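Local atomic coordinates of ABC-type transport system, molybdenum-specific extracellular solute-binding protein (Clostridium difficile, PDB entry 4KD5), a protein that probably binds molybdate, and perhaps tungstate, outside the cell as the solute-binding component of an ABC transporter. Residues A[11-17]-A[40-46]; A[47-51]-A[69-75]; A[58-64]-A[193-199]; A[77-82]-A[209-213]. One frame throughout, in Å; residues are numbered along the deposited sequence.

Contact 1: residues A[11-17]-A[40-46]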
loop_
_atom_site.group_PDB
_atom_site.type_symbol
_atom_site.label_atom_id
_atom_site.label_comp_id
_atom_site.label_asym_id
_atom_site.label_seq_id
_atom_site.Cartn_x
_atom_site.Cartn_y
_atom_site.Cartn_z
ATOM N N SER A 11 -11.496 14.950 -4.137
ATOM C CA SER A 11 -12.597 15.908 -4.140
ATOM C C SER A 11 -12.749 16.480 -2.734
ATOM O O SER A 11 -12.834 15.728 -1.763
ATOM C CB SER A 11 -13.894 15.246 -4.591
ATOM O OG SER A 11 -14.153 14.072 -3.853
ATOM N N ALA A 12 -12.769 17.807 -2.625
ATOM C CA ALA A 12 -12.828 18.472 -1.326
ATOM C C ALA A 12 -13.820 19.619 -1.352
ATOM O O ALA A 12 -14.132 20.149 -2.414
ATOM C CB ALA A 12 -11.459 18.978 -0.929
ATOM N N ALA A 13 -14.304 20.012 -0.178
ATOM C CA ALA A 13 -15.176 21.175 -0.077
ATOM C C ALA A 13 -14.408 22.399 -0.553
ATOM O O ALA A 13 -13.247 22.582 -0.184
ATOM C CB ALA A 13 -15.640 21.366 1.347
ATOM N N ALA A 14 -15.060 23.246 -1.348
ATOM C CA ALA A 14 -14.407 24.406 -1.961
ATOM C C ALA A 14 -13.795 25.398 -0.970
ATOM O O ALA A 14 -13.070 26.310 -1.368
ATOM C CB ALA A 14 -15.376 25.119 -2.887
ATOM N N SER A 15 -14.075 25.206 0.314
ATOM C CA SER A 15 -13.531 26.061 1.356
ATOM C C SER A 15 -12.084 25.698 1.679
ATOM O O SER A 15 -11.340 26.517 2.218
ATOM C CB SER A 15 -14.393 25.950 2.613
ATOM O OG SER A 15 -15.761 25.779 2.277
ATOM N N LEU A 16 -11.692 24.472 1.343
ATOM C CA LEU A 16 -10.351 23.974 1.651
ATOM C C LEU A 16 -9.304 24.344 0.605
ATOM O O LEU A 16 -8.128 24.033 0.778
ATOM C CB LEU A 16 -10.365 22.448 1.813
ATOM C CG LEU A 16 -10.977 21.776 3.047
ATOM C CD1 LEU A 16 -10.430 22.384 4.322
ATOM C CD2 LEU A 16 -12.490 21.842 3.036
ATOM N N LYS A 17 -9.729 24.999 -0.473
ATOM C CA LYS A 17 -8.845 25.257 -1.625
ATOM C C LYS A 17 -7.475 25.850 -1.299
ATOM O O LYS A 17 -6.456 25.419 -1.846
ATOM C CB LYS A 17 -9.548 26.115 -2.691
ATOM C CG LYS A 17 -8.613 26.644 -3.779
ATOM C CD LYS A 17 -9.355 27.380 -4.900
ATOM C CE LYS A 17 -9.702 26.448 -6.054
ATOM N NZ LYS A 17 -10.304 27.164 -7.217
ATOM N N TYR A 40 -12.880 20.757 -6.668
ATOM C CA TYR A 40 -13.648 21.406 -5.611
ATOM C C TYR A 40 -15.132 21.510 -5.959
ATOM O O TYR A 40 -15.497 21.640 -7.132
ATOM C CB TYR A 40 -13.067 22.792 -5.313
ATOM C CG TYR A 40 -11.625 22.749 -4.877
ATOM C CD1 TYR A 40 -11.288 22.444 -3.568
ATOM C CD2 TYR A 40 -10.600 23.007 -5.773
ATOM C CE1 TYR A 40 -9.971 22.398 -3.168
ATOM C CE2 TYR A 40 -9.282 22.964 -5.379
ATOM C CZ TYR A 40 -8.974 22.663 -4.078
ATOM O OH TYR A 40 -7.659 22.620 -3.687
ATOM N N GLY A 41 -15.983 21.447 -4.938
ATOM C CA GLY A 41 -17.415 21.595 -5.127
ATOM C C GLY A 41 -18.195 21.571 -3.826
ATOM O O GLY A 41 -17.613 21.557 -2.738
ATOM N N ALA A 42 -19.522 21.577 -3.940
ATOM C CA ALA A 42 -20.400 21.447 -2.779
ATOM C C ALA A 42 -20.503 19.980 -2.368
ATOM O O ALA A 42 -20.772 19.117 -3.206
ATOM C CB ALA A 42 -21.774 21.999 -3.093
ATOM N N SER A 43 -20.314 19.717 -1.076
ATOM C CA SER A 43 -20.227 18.358 -0.546
ATOM C C SER A 43 -21.350 17.435 -1.009
ATOM O O SER A 43 -21.104 16.277 -1.347
ATOM C CB SER A 43 -20.171 18.391 0.980
ATOM O OG SER A 43 -19.099 19.197 1.425
ATOM N N GLY A 44 -22.574 17.952 -1.032
ATOM C CA GLY A 44 -23.720 17.170 -1.455
ATOM C C GLY A 44 -23.652 16.703 -2.898
ATOM O O GLY A 44 -24.017 15.568 -3.200
ATOM N N SER A 45 -23.189 17.575 -3.790
ATOM C CA SER A 45 -23.062 17.238 -5.203
ATOM C C SER A 45 -21.876 16.308 -5.446
ATOM O O SER A 45 -21.932 15.417 -6.297
ATOM C CB SER A 45 -22.914 18.508 -6.036
ATOM O OG SER A 45 -23.995 19.385 -5.802
ATOM N N LEU A 46 -20.801 16.536 -4.700
ATOM C CA LEU A 46 -19.639 15.659 -4.727
ATOM C C LEU A 46 -20.039 14.244 -4.318
ATOM O O LEU A 46 -19.543 13.263 -4.870
ATOM C CB LEU A 46 -18.545 16.199 -3.803
ATOM C CG LEU A 46 -17.998 17.589 -4.138
ATOM C CD1 LEU A 46 -17.006 18.069 -3.087
ATOM C CD2 LEU A 46 -17.348 17.589 -5.512
#
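Lys17 lays its aliphatic chain across one face of the Tyr40 ring, the two side chains meeting at about a right angle. CB of Lys17 sits 3.9 Å from the centroid of the Tyr40 ring, a CH-pi contact displaced toward the rim. Because CG of Lys17 is anti to the backbone N (chi1 169°) and the chain bends at chi3, CE also returns to the ring, 3.6 Å from CD2 of Tyr40. A long methylene chain suits this place, since it can follow the aromatic surface on a residue that is exposed to solvent. The backbones are paired in parallel: Gly41 N gives a weak hydrogen bond to Ala12 O at 3.4 Å, and Ala14 N an equally weak one to Gly41 O. CB of Ala14 lies against CB of Tyr40, and CD1 of Leu46 packs on Ala12 O. Ser43, whose OG receives a hydrogen bond from Ala62 N, begins helix 43-52, with Ala42 as N-cap. Ser15 and Ser43 are both predicted molybdate ligands, so the two turns probably line the anion site. The contact joins the two strands of the beta-alpha-beta unit 6-13, 17-28, 34-41 and the start of helix 43-52, with strand 58-60 on the other side of strand 6-13.

Contact 2: residues A[47-51]-A[69-75]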
loop_
_atom_site.group_PDB
_atom_site.type_symbol
_atom_site.label_atom_id
_atom_site.label_comp_id
_atom_site.label_asym_id
_atom_site.label_seq_id
_atom_site.Cartn_x
_atom_site.Cartn_y
_atom_site.Cartn_z
ATOM N N GLN A 47 -20.948 14.152 -3.351
ATOM C CA GLN A 47 -21.504 12.871 -2.920
ATOM C C GLN A 47 -22.214 12.168 -4.075
ATOM O O GLN A 47 -22.039 10.965 -4.280
ATOM C CB GLN A 47 -22.484 13.090 -1.759
ATOM C CG GLN A 47 -23.309 11.865 -1.387
ATOM C CD GLN A 47 -24.491 12.201 -0.493
ATOM O OE1 GLN A 47 -24.498 13.224 0.190
ATOM N NE2 GLN A 47 -25.501 11.338 -0.498
ATOM N N GLN A 48 -23.001 12.931 -4.830
ATOM C CA GLN A 48 -23.764 12.399 -5.959
ATOM C C GLN A 48 -22.864 11.807 -7.043
ATOM O O GLN A 48 -23.166 10.752 -7.594
ATOM C CB GLN A 48 -24.668 13.490 -6.546
ATOM C CG GLN A 48 -25.768 13.952 -5.603
ATOM C CD GLN A 48 -26.142 15.411 -5.795
ATOM O OE1 GLN A 48 -26.711 16.038 -4.901
ATOM N NE2 GLN A 48 -25.823 15.957 -6.963
ATOM N N GLN A 49 -21.759 12.486 -7.341
ATOM C CA GLN A 49 -20.806 11.999 -8.337
ATOM C C GLN A 49 -20.188 10.665 -7.929
ATOM O O GLN A 49 -20.075 9.750 -8.744
ATOM C CB GLN A 49 -19.707 13.037 -8.589
ATOM C CG GLN A 49 -20.171 14.254 -9.364
ATOM C CD GLN A 49 -20.765 13.896 -10.712
ATOM O OE1 GLN A 49 -20.090 13.324 -11.569
ATOM N NE2 GLN A 49 -22.039 14.224 -10.904
ATOM N N ILE A 50 -19.785 10.568 -6.668
ATOM C CA ILE A 50 -19.258 9.325 -6.119
ATOM C C ILE A 50 -20.324 8.227 -6.199
ATOM O O ILE A 50 -20.013 7.062 -6.446
ATOM C CB ILE A 50 -18.782 9.524 -4.662
ATOM C CG1 ILE A 50 -17.650 10.548 -4.615
ATOM C CG2 ILE A 50 -18.327 8.215 -4.043
ATOM C CD1 ILE A 50 -17.163 10.864 -3.219
ATOM N N GLU A 51 -21.584 8.614 -6.010
ATOM C CA GLU A 51 -22.702 7.679 -6.110
ATOM C C GLU A 51 -22.955 7.247 -7.552
ATOM O O GLU A 51 -23.483 6.165 -7.789
ATOM C CB GLU A 51 -23.976 8.285 -5.499
ATOM C CG GLU A 51 -23.972 8.392 -3.978
ATOM C CD GLU A 51 -25.116 9.243 -3.439
ATOM O OE1 GLU A 51 -25.437 10.277 -4.059
ATOM O OE2 GLU A 51 -25.691 8.882 -2.390
ATOM N N VAL A 69 -24.320 8.749 4.337
ATOM C CA VAL A 69 -25.030 8.186 3.192
ATOM C C VAL A 69 -24.092 7.298 2.388
ATOM O O VAL A 69 -24.402 6.138 2.118
ATOM C CB VAL A 69 -25.582 9.278 2.271
ATOM C CG1 VAL A 69 -26.355 8.658 1.126
ATOM C CG2 VAL A 69 -26.473 10.228 3.054
ATOM N N LEU A 70 -22.942 7.854 2.015
ATOM C CA LEU A 70 -21.930 7.124 1.257
ATOM C C LEU A 70 -21.528 5.808 1.915
ATOM O O LEU A 70 -21.326 4.807 1.232
ATOM C CB LEU A 70 -20.696 8.002 1.021
ATOM C CG LEU A 70 -20.888 9.149 0.028
ATOM C CD1 LEU A 70 -19.640 10.006 -0.077
ATOM C CD2 LEU A 70 -21.257 8.592 -1.327
ATOM N N ASP A 71 -21.424 5.806 3.240
ATOM C CA ASP A 71 -21.048 4.596 3.968
ATOM C C ASP A 71 -22.219 3.614 4.022
ATOM O O ASP A 71 -22.026 2.399 3.990
ATOM C CB ASP A 71 -20.559 4.941 5.376
ATOM C CG ASP A 71 -19.777 3.811 6.016
ATOM O OD1 ASP A 71 -19.154 3.021 5.273
ATOM O OD2 ASP A 71 -19.781 3.719 7.263
ATOM N N GLU A 72 -23.435 4.150 4.090
ATOM C CA GLU A 72 -24.651 3.337 4.043
ATOM C C GLU A 72 -24.756 2.601 2.709
ATOM O O GLU A 72 -25.220 1.461 2.651
ATOM C CB GLU A 72 -25.890 4.216 4.262
ATOM C CG GLU A 72 -27.202 3.601 3.773
ATOM C CD GLU A 72 -28.415 4.451 4.114
ATOM O OE1 GLU A 72 -28.367 5.679 3.887
ATOM O OE2 GLU A 72 -29.418 3.892 4.610
ATOM N N GLU A 73 -24.318 3.261 1.642
ATOM C CA GLU A 73 -24.351 2.680 0.306
ATOM C C GLU A 73 -23.039 1.955 -0.002
ATOM O O GLU A 73 -22.816 1.508 -1.129
ATOM C CB GLU A 73 -24.631 3.768 -0.738
ATOM C CG GLU A 73 -25.925 4.550 -0.501
ATOM C CD GLU A 73 -25.944 5.889 -1.226
ATOM O OE1 GLU A 73 -24.857 6.381 -1.593
ATOM O OE2 GLU A 73 -27.043 6.449 -1.425
ATOM N N LYS A 74 -22.177 1.855 1.010
ATOM C CA LYS A 74 -20.916 1.112 0.917
ATOM C C LYS A 74 -19.969 1.594 -0.189
ATOM O O LYS A 74 -19.298 0.796 -0.843
ATOM C CB LYS A 74 -21.187 -0.395 0.802
ATOM C CG LYS A 74 -21.761 -1.016 2.076
ATOM C CD LYS A 74 -21.741 -2.537 2.010
ATOM C CE LYS A 74 -21.743 -3.151 3.401
ATOM N NZ LYS A 74 -20.618 -2.626 4.225
ATOM N N LEU A 75 -19.905 2.909 -0.372
ATOM C CA LEU A 75 -19.046 3.506 -1.384
ATOM C C LEU A 75 -17.736 3.996 -0.770
ATOM O O LEU A 75 -16.915 4.619 -1.449
ATOM C CB LEU A 75 -19.771 4.652 -2.092
ATOM C CG LEU A 75 -21.027 4.272 -2.877
ATOM C CD1 LEU A 75 -21.738 5.502 -3.408
ATOM C CD2 LEU A 75 -20.682 3.347 -4.025
#
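Leu70 of helix 65-72 and Ile50 of helix 43-52 make the apolar part of this contact. Their side chains cross at about a right angle, Leu70 CD2 lying 4.0 Å from Ile50 CG2. The same Leu70 methyl also rests against the CG atoms of Gln47 and Glu51, one helical turn apart on a single helix face. CD1 of Leu75 comes to 3.6 Å from Glu51 CA. Branched aliphatic residues fit here because each offers methyls to several neighbours at once.

The polar groups are Gln47, Glu51 and Glu73. With its CG anti to the backbone N (chi1 170°), Gln47 reaches out so that NE2 lies 3.2 Å from CG1 of Val69 and donates a nearly straight hydrogen bond, 3.1 Å, to OE2 of Glu51. The donor approaches from above the carboxylate plane. Glu51 OE2 is also 2.8 Å from OE1 of Glu73, the carboxylate planes being 39° apart. Ser45 and Ala42 of a second subunit pack on Glu51 and Glu73 respectively.

Among backbone interactions, a Schellman motif ends helix 65-72: Leu75 N bonds to Leu70 O, and Lys74, at positive phi, is the C-prime residue. The turn brings Leu75 against Glu51 of the other helix. Ile50 and Leu70 both pack on Phe59, so the two helices lie side by side over strand 58-60.

Contact 3: residues A[58-64]-A[193-199]. With SBT (2-butanol), chain G.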
loop_
_atom_site.group_PDB
_atom_site.type_symbol
_atom_site.label_atom_id
_atom_site.label_comp_id
_atom_site.label_asym_id
_atom_site.label_seq_id
_atom_site.Cartn_x
_atom_site.Cartn_y
_atom_site.Cartn_z
ATOM N N LEU A 58 -9.984 10.054 -2.956
ATOM C CA LEU A 58 -10.168 10.541 -1.594
ATOM C C LEU A 58 -11.232 11.639 -1.592
ATOM O O LEU A 58 -11.344 12.403 -2.556
ATOM C CB LEU A 58 -8.848 11.078 -1.036
ATOM C CG LEU A 58 -8.729 11.255 0.481
ATOM C CD1 LEU A 58 -8.318 9.955 1.148
ATOM C CD2 LEU A 58 -7.722 12.340 0.811
ATOM N N PHE A 59 -12.019 11.709 -0.523
ATOM C CA PHE A 59 -13.060 12.726 -0.408
ATOM C C PHE A 59 -12.973 13.427 0.948
ATOM O O PHE A 59 -12.952 12.775 1.994
ATOM C CB PHE A 59 -14.436 12.087 -0.615
ATOM C CG PHE A 59 -15.588 13.034 -0.431
ATOM C CD1 PHE A 59 -15.526 14.338 -0.901
ATOM C CD2 PHE A 59 -16.754 12.604 0.181
ATOM C CE1 PHE A 59 -16.595 15.197 -0.739
ATOM C CE2 PHE A 59 -17.826 13.455 0.346
ATOM C CZ PHE A 59 -17.748 14.755 -0.114
ATOM N N ILE A 60 -12.900 14.756 0.918
ATOM C CA ILE A 60 -12.909 15.565 2.132
ATOM C C ILE A 60 -14.193 16.388 2.160
ATOM O O ILE A 60 -14.438 17.200 1.263
ATOM C CB ILE A 60 -11.703 16.511 2.189
ATOM C CG1 ILE A 60 -10.426 15.780 1.778
ATOM C CG2 ILE A 60 -11.557 17.103 3.579
ATOM C CD1 ILE A 60 -9.188 16.662 1.755
ATOM N N SER A 61 -15.009 16.187 3.190
ATOM C CA SER A 61 -16.330 16.802 3.236
ATOM C C SER A 61 -16.416 17.970 4.212
ATOM O O SER A 61 -15.547 18.144 5.061
ATOM C CB SER A 61 -17.376 15.755 3.601
ATOM O OG SER A 61 -18.591 16.033 2.947
ATOM N N ALA A 62 -17.482 18.759 4.090
ATOM C CA ALA A 62 -17.723 19.892 4.981
ATOM C C ALA A 62 -18.499 19.450 6.215
ATOM O O ALA A 62 -18.441 20.092 7.267
ATOM C CB ALA A 62 -18.475 20.993 4.255
ATOM N N GLY A 63 -19.248 18.362 6.071
ATOM C CA GLY A 63 -20.060 17.850 7.162
ATOM C C GLY A 63 -20.117 16.335 7.194
ATOM O O GLY A 63 -19.614 15.667 6.290
ATOM N N GLN A 64 -20.743 15.794 8.236
ATOM C CA GLN A 64 -20.804 14.347 8.431
ATOM C C GLN A 64 -21.975 13.686 7.712
ATOM O O GLN A 64 -21.988 12.470 7.531
ATOM C CB GLN A 64 -20.860 14.004 9.924
ATOM C CG GLN A 64 -19.643 14.426 10.739
ATOM C CD GLN A 64 -18.493 13.429 10.685
ATOM O OE1 GLN A 64 -17.491 13.596 11.379
ATOM N NE2 GLN A 64 -18.631 12.392 9.864
ATOM N N THR A 193 -16.852 20.007 11.807
ATOM C CA THR A 193 -15.766 19.118 11.398
ATOM C C THR A 193 -15.726 18.828 9.902
ATOM O O THR A 193 -16.744 18.888 9.217
ATOM C CB THR A 193 -15.811 17.785 12.159
ATOM O OG1 THR A 193 -16.966 17.043 11.759
ATOM C CG2 THR A 193 -15.860 18.024 13.650
ATOM N N TYR A 194 -14.536 18.490 9.416
ATOM C CA TYR A 194 -14.354 18.100 8.027
ATOM C C TYR A 194 -13.857 16.659 7.978
ATOM O O TYR A 194 -12.686 16.390 8.256
ATOM C CB TYR A 194 -13.369 19.047 7.325
ATOM C CG TYR A 194 -13.784 20.508 7.345
ATOM C CD1 TYR A 194 -13.596 21.289 8.477
ATOM C CD2 TYR A 194 -14.357 21.106 6.230
ATOM C CE1 TYR A 194 -13.976 22.620 8.504
ATOM C CE2 TYR A 194 -14.738 22.441 6.246
ATOM C CZ TYR A 194 -14.544 23.192 7.387
ATOM O OH TYR A 194 -14.917 24.516 7.416
ATOM N N PRO A 195 -14.755 15.717 7.647
ATOM C CA PRO A 195 -14.357 14.305 7.590
ATOM C C PRO A 195 -13.654 13.954 6.284
ATOM O O PRO A 195 -13.952 14.555 5.243
ATOM C CB PRO A 195 -15.693 13.562 7.678
ATOM C CG PRO A 195 -16.685 14.510 7.086
ATOM C CD PRO A 195 -16.197 15.906 7.399
ATOM N N VAL A 196 -12.725 13.000 6.347
ATOM C CA VAL A 196 -12.038 12.511 5.159
ATOM C C VAL A 196 -12.287 11.008 5.042
ATOM O O VAL A 196 -12.480 10.329 6.050
ATOM C CB VAL A 196 -10.513 12.814 5.227
ATOM C CG1 VAL A 196 -9.862 12.072 6.383
ATOM C CG2 VAL A 196 -9.814 12.457 3.919
ATOM N N SER A 197 -12.311 10.489 3.818
ATOM C CA SER A 197 -12.415 9.044 3.616
ATOM C C SER A 197 -11.830 8.617 2.276
ATOM O O SER A 197 -11.903 9.362 1.299
ATOM C CB SER A 197 -13.873 8.591 3.711
ATOM O OG SER A 197 -13.966 7.185 3.573
ATOM N N VAL A 198 -11.252 7.419 2.227
ATOM C CA VAL A 198 -10.830 6.836 0.958
ATOM C C VAL A 198 -12.064 6.249 0.275
ATOM O O VAL A 198 -12.905 5.630 0.932
ATOM C CB VAL A 198 -9.765 5.742 1.156
ATOM C CG1 VAL A 198 -9.422 5.074 -0.166
ATOM C CG2 VAL A 198 -8.512 6.330 1.769
ATOM N N ILE A 199 -12.182 6.453 -1.034
ATOM C CA ILE A 199 -13.327 5.952 -1.788
ATOM C C ILE A 199 -13.146 4.468 -2.128
ATOM O O ILE A 199 -12.054 4.047 -2.510
ATOM C CB ILE A 199 -13.536 6.781 -3.064
ATOM C CG1 ILE A 199 -13.676 8.261 -2.711
ATOM C CG2 ILE A 199 -14.758 6.317 -3.824
ATOM C CD1 ILE A 199 -14.810 8.551 -1.750
HETATM C C1 SBT G . -23.826 16.181 11.045
HETATM C C2 SBT G . -23.008 17.146 10.204
HETATM C C3 SBT G . -23.799 17.611 8.991
HETATM C C4 SBT G . -23.304 18.954 8.503
HETATM O OH SBT G . -22.681 18.273 11.012
#
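Strands 58-60 and 193-198 run antiparallel, their axes 4.8 Å apart at closest, and Phe59 and Ser197 form a hydrogen-bonded pair with 3.0 Å bonds from Phe59 N to Ser197 O and from Ser197 N to Phe59 O. The pairing belongs to the central sheet of an alpha-beta-alpha lobe of a periplasmic-binding-protein fold, where strand 58-60 runs parallel to strand 6-13 on its other edge. Beyond the strand, Ser61 N donates to Pro195 O at 2.8 Å, almost straight at 173°.

Leu58, Ile60, Val196 and Val198 share one face. Leu58, with CG anti to the backbone N (chi1 -163°), spreads its two methyls over both valines: CD2 lies 3.7 Å from Val196 CG2, while CD1 meets CG2 of Val198. Ile60 runs alongside Val196, with CG1 against CG2. Branched aliphatic side chains suit this buried face because they fill it without polar atoms needing partners; helix 205-215 covers it through Phe211 and Glu212. On the other face are Phe59 and Ser197, where Met67 of helix 65-72 packs; CB of Phe59 also touches CD1 of Ile199.

Where strand 58-60 has ended, Pro195 of the longer strand, which has no N-H to offer, is wedged among Ser61, Gly63 and Gln64, its ring passing Gln64 in the opposite sense. Tyr194 packs against Ser61 and Ala62, and its OH bonds to Asn87. Gly63 and Gln64 border a bound 2-butanol: C4 of the alcohol lies 3.7 Å from CA of Gly63, so the ligand rests directly on the bare backbone, and Gln64 N is 3.3 Å from its C2.

Contact 4: residues A[77-82]-A[209-213]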
loop_
_atom_site.group_PDB
_atom_site.type_symbol
_atom_site.label_atom_id
_atom_site.label_comp_id
_atom_site.label_asym_id
_atom_site.label_seq_id
_atom_site.Cartn_x
_atom_site.Cartn_y
_atom_site.Cartn_z
ATOM N N VAL A 77 -14.228 3.129 1.874
ATOM C CA VAL A 77 -13.399 2.221 2.655
ATOM C C VAL A 77 -13.599 2.646 4.111
ATOM O O VAL A 77 -12.966 3.596 4.578
ATOM C CB VAL A 77 -11.912 2.326 2.255
ATOM C CG1 VAL A 77 -11.090 1.265 2.965
ATOM C CG2 VAL A 77 -11.756 2.171 0.750
ATOM N N SER A 78 -14.496 1.947 4.808
ATOM C CA SER A 78 -14.998 2.359 6.124
ATOM C C SER A 78 -13.938 2.697 7.176
ATOM O O SER A 78 -14.059 3.695 7.888
ATOM C CB SER A 78 -15.957 1.304 6.682
ATOM O OG SER A 78 -17.103 1.165 5.871
ATOM N N ASP A 79 -12.910 1.862 7.280
ATOM C CA ASP A 79 -11.880 2.052 8.297
ATOM C C ASP A 79 -10.982 3.266 8.042
ATOM O O ASP A 79 -10.146 3.607 8.876
ATOM C CB ASP A 79 -11.037 0.784 8.465
ATOM C CG ASP A 79 -10.890 0.003 7.175
ATOM O OD1 ASP A 79 -9.749 -0.390 6.843
ATOM O OD2 ASP A 79 -11.915 -0.230 6.499
ATOM N N THR A 80 -11.163 3.921 6.897
ATOM C CA THR A 80 -10.422 5.144 6.593
ATOM C C THR A 80 -11.217 6.388 6.960
ATOM O O THR A 80 -10.741 7.504 6.773
ATOM C CB THR A 80 -10.011 5.232 5.112
ATOM O OG1 THR A 80 -11.175 5.413 4.297
ATOM C CG2 THR A 80 -9.281 3.974 4.690
HETATM N N MSE A 81 -12.435 6.199 7.464
HETATM C CA MSE A 81 -13.259 7.338 7.860
HETATM C C MSE A 81 -12.686 8.002 9.108
HETATM O O MSE A 81 -12.602 7.383 10.174
HETATM C CB MSE A 81 -14.712 6.919 8.100
HETATM C CG MSE A 81 -15.411 6.426 6.841
HETATM SE SE MSE A 81 -17.129 5.568 7.164
HETATM C CE MSE A 81 -18.192 7.151 7.520
ATOM N N LYS A 82 -12.288 9.264 8.966
ATOM C CA LYS A 82 -11.695 10.025 10.064
ATOM C C LYS A 82 -12.089 11.490 10.005
ATOM O O LYS A 82 -12.493 11.993 8.954
ATOM C CB LYS A 82 -10.165 9.919 10.028
ATOM C CG LYS A 82 -9.589 8.803 10.873
ATOM C CD LYS A 82 -8.985 7.706 10.014
ATOM C CE LYS A 82 -8.818 6.428 10.826
ATOM N NZ LYS A 82 -8.130 5.357 10.051
ATOM N N LYS A 209 -4.756 5.915 1.046
ATOM C CA LYS A 209 -4.587 5.773 2.488
ATOM C C LYS A 209 -3.317 6.467 2.965
ATOM O O LYS A 209 -3.289 7.076 4.031
ATOM C CB LYS A 209 -4.541 4.293 2.884
ATOM C CG LYS A 209 -5.834 3.520 2.684
ATOM C CD LYS A 209 -5.811 2.215 3.493
ATOM C CE LYS A 209 -7.012 1.328 3.171
ATOM N NZ LYS A 209 -7.232 0.236 4.169
ATOM N N LYS A 210 -2.261 6.359 2.167
ATOM C CA LYS A 210 -0.982 6.973 2.509
ATOM C C LYS A 210 -1.046 8.495 2.436
ATOM O O LYS A 210 -0.441 9.185 3.251
ATOM C CB LYS A 210 0.137 6.446 1.605
ATOM C CG LYS A 210 0.976 5.327 2.213
ATOM C CD LYS A 210 0.143 4.106 2.573
ATOM C CE LYS A 210 1.010 2.995 3.156
ATOM N NZ LYS A 210 1.733 3.419 4.393
ATOM N N PHE A 211 -1.776 9.021 1.458
ATOM C CA PHE A 211 -1.953 10.465 1.369
ATOM C C PHE A 211 -2.865 10.974 2.474
ATOM O O PHE A 211 -2.702 12.093 2.953
ATOM C CB PHE A 211 -2.495 10.897 0.005
ATOM C CG PHE A 211 -2.827 12.362 -0.068
ATOM C CD1 PHE A 211 -1.831 13.320 0.071
ATOM C CD2 PHE A 211 -4.133 12.783 -0.264
ATOM C CE1 PHE A 211 -2.136 14.673 0.010
ATOM C CE2 PHE A 211 -4.442 14.134 -0.328
ATOM C CZ PHE A 211 -3.443 15.078 -0.190
ATOM N N GLU A 212 -3.831 10.155 2.873
ATOM C CA GLU A 212 -4.722 10.525 3.969
ATOM C C GLU A 212 -3.939 10.626 5.276
ATOM O O GLU A 212 -4.194 11.511 6.094
ATOM C CB GLU A 212 -5.870 9.520 4.118
ATOM C CG GLU A 212 -6.878 9.911 5.195
ATOM C CD GLU A 212 -7.930 8.849 5.454
ATOM O OE1 GLU A 212 -8.321 8.695 6.628
ATOM O OE2 GLU A 212 -8.375 8.182 4.496
ATOM N N GLU A 213 -2.981 9.727 5.479
ATOM C CA GLU A 213 -2.197 9.768 6.709
ATOM C C GLU A 213 -1.239 10.955 6.768
ATOM O O GLU A 213 -0.820 11.356 7.847
ATOM C CB GLU A 213 -1.471 8.444 6.964
ATOM C CG GLU A 213 -2.076 7.626 8.106
ATOM C CD GLU A 213 -2.023 8.340 9.452
ATOM O OE1 GLU A 213 -2.838 8.000 10.334
ATOM O OE2 GLU A 213 -1.165 9.232 9.636
#
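Lys209 and Glu212, nearly a turn apart on helix 205-215, reach out in extended form and take Thr80 between them. The Lys209 chain crosses Thr80 at about a right angle, so that the methyl CG2 of Thr80 lies over its methylenes, 3.8 Å from CE. Val77 adds CG1 against the same CE at 4.1 Å. Lysine suits this rim: its chain covers the two small aliphatic groups, and its amine emerges beside Asp79, where NZ and OD1 make a long salt bridge of 3.7 Å. Lys151 of a second subunit also packs on Asp79.

Glu212 meets Thr80 obliquely. Its CG is anti to the backbone N (chi1 -176°), which directs the straight chain at the loop and puts OE1 2.7 Å from Thr80 O. The second oxygen, OE2, lies 3.4 Å from CB of Thr80. Lys82 crosses Glu212 at about a right angle, touching OE1 with CD rather than with its amine, because the chain bends at chi2 and carries NZ to Asp79 O, 2.9 Å away.

The loop is braced from within. OG1 of Thr80 donates to Val77 O at 2.6 Å, in the carbonyl plane, and the same carbonyl accepts from Thr80 N; a short hydroxyl-bearing side chain can close a turn in this way. Val198 N also donates to that OG1. The loop between helix 65-72 and strand 82-94 is thereby held between strand 193-198, which Glu212 also touches, and helix 205-215.

In the fold
From the N terminus, contact 1 closes the short excursion through helix 17-28 and brings strands 6-13 and 34-41 together. Helix 43-52 then leads directly into contact 2, which closes a second short loop, through strand 58-60, by setting helix 65-72 beside it. Contact 3 opens inside that loop but ends far downstream on strand 193-198, so contacts 2 and 3 cross. Contact 4 likewise spans over 120 residues and crosses contact 3, as 77-82 precedes and 209-213 follows strand 193-198. Ser11 bonds to the backbone of Leu58 and Ile60, joining contacts 1 and 3, while Asp71 and Ser78 link contacts 2 and 4. Together they tie one lobe's sheet to helices on both faces.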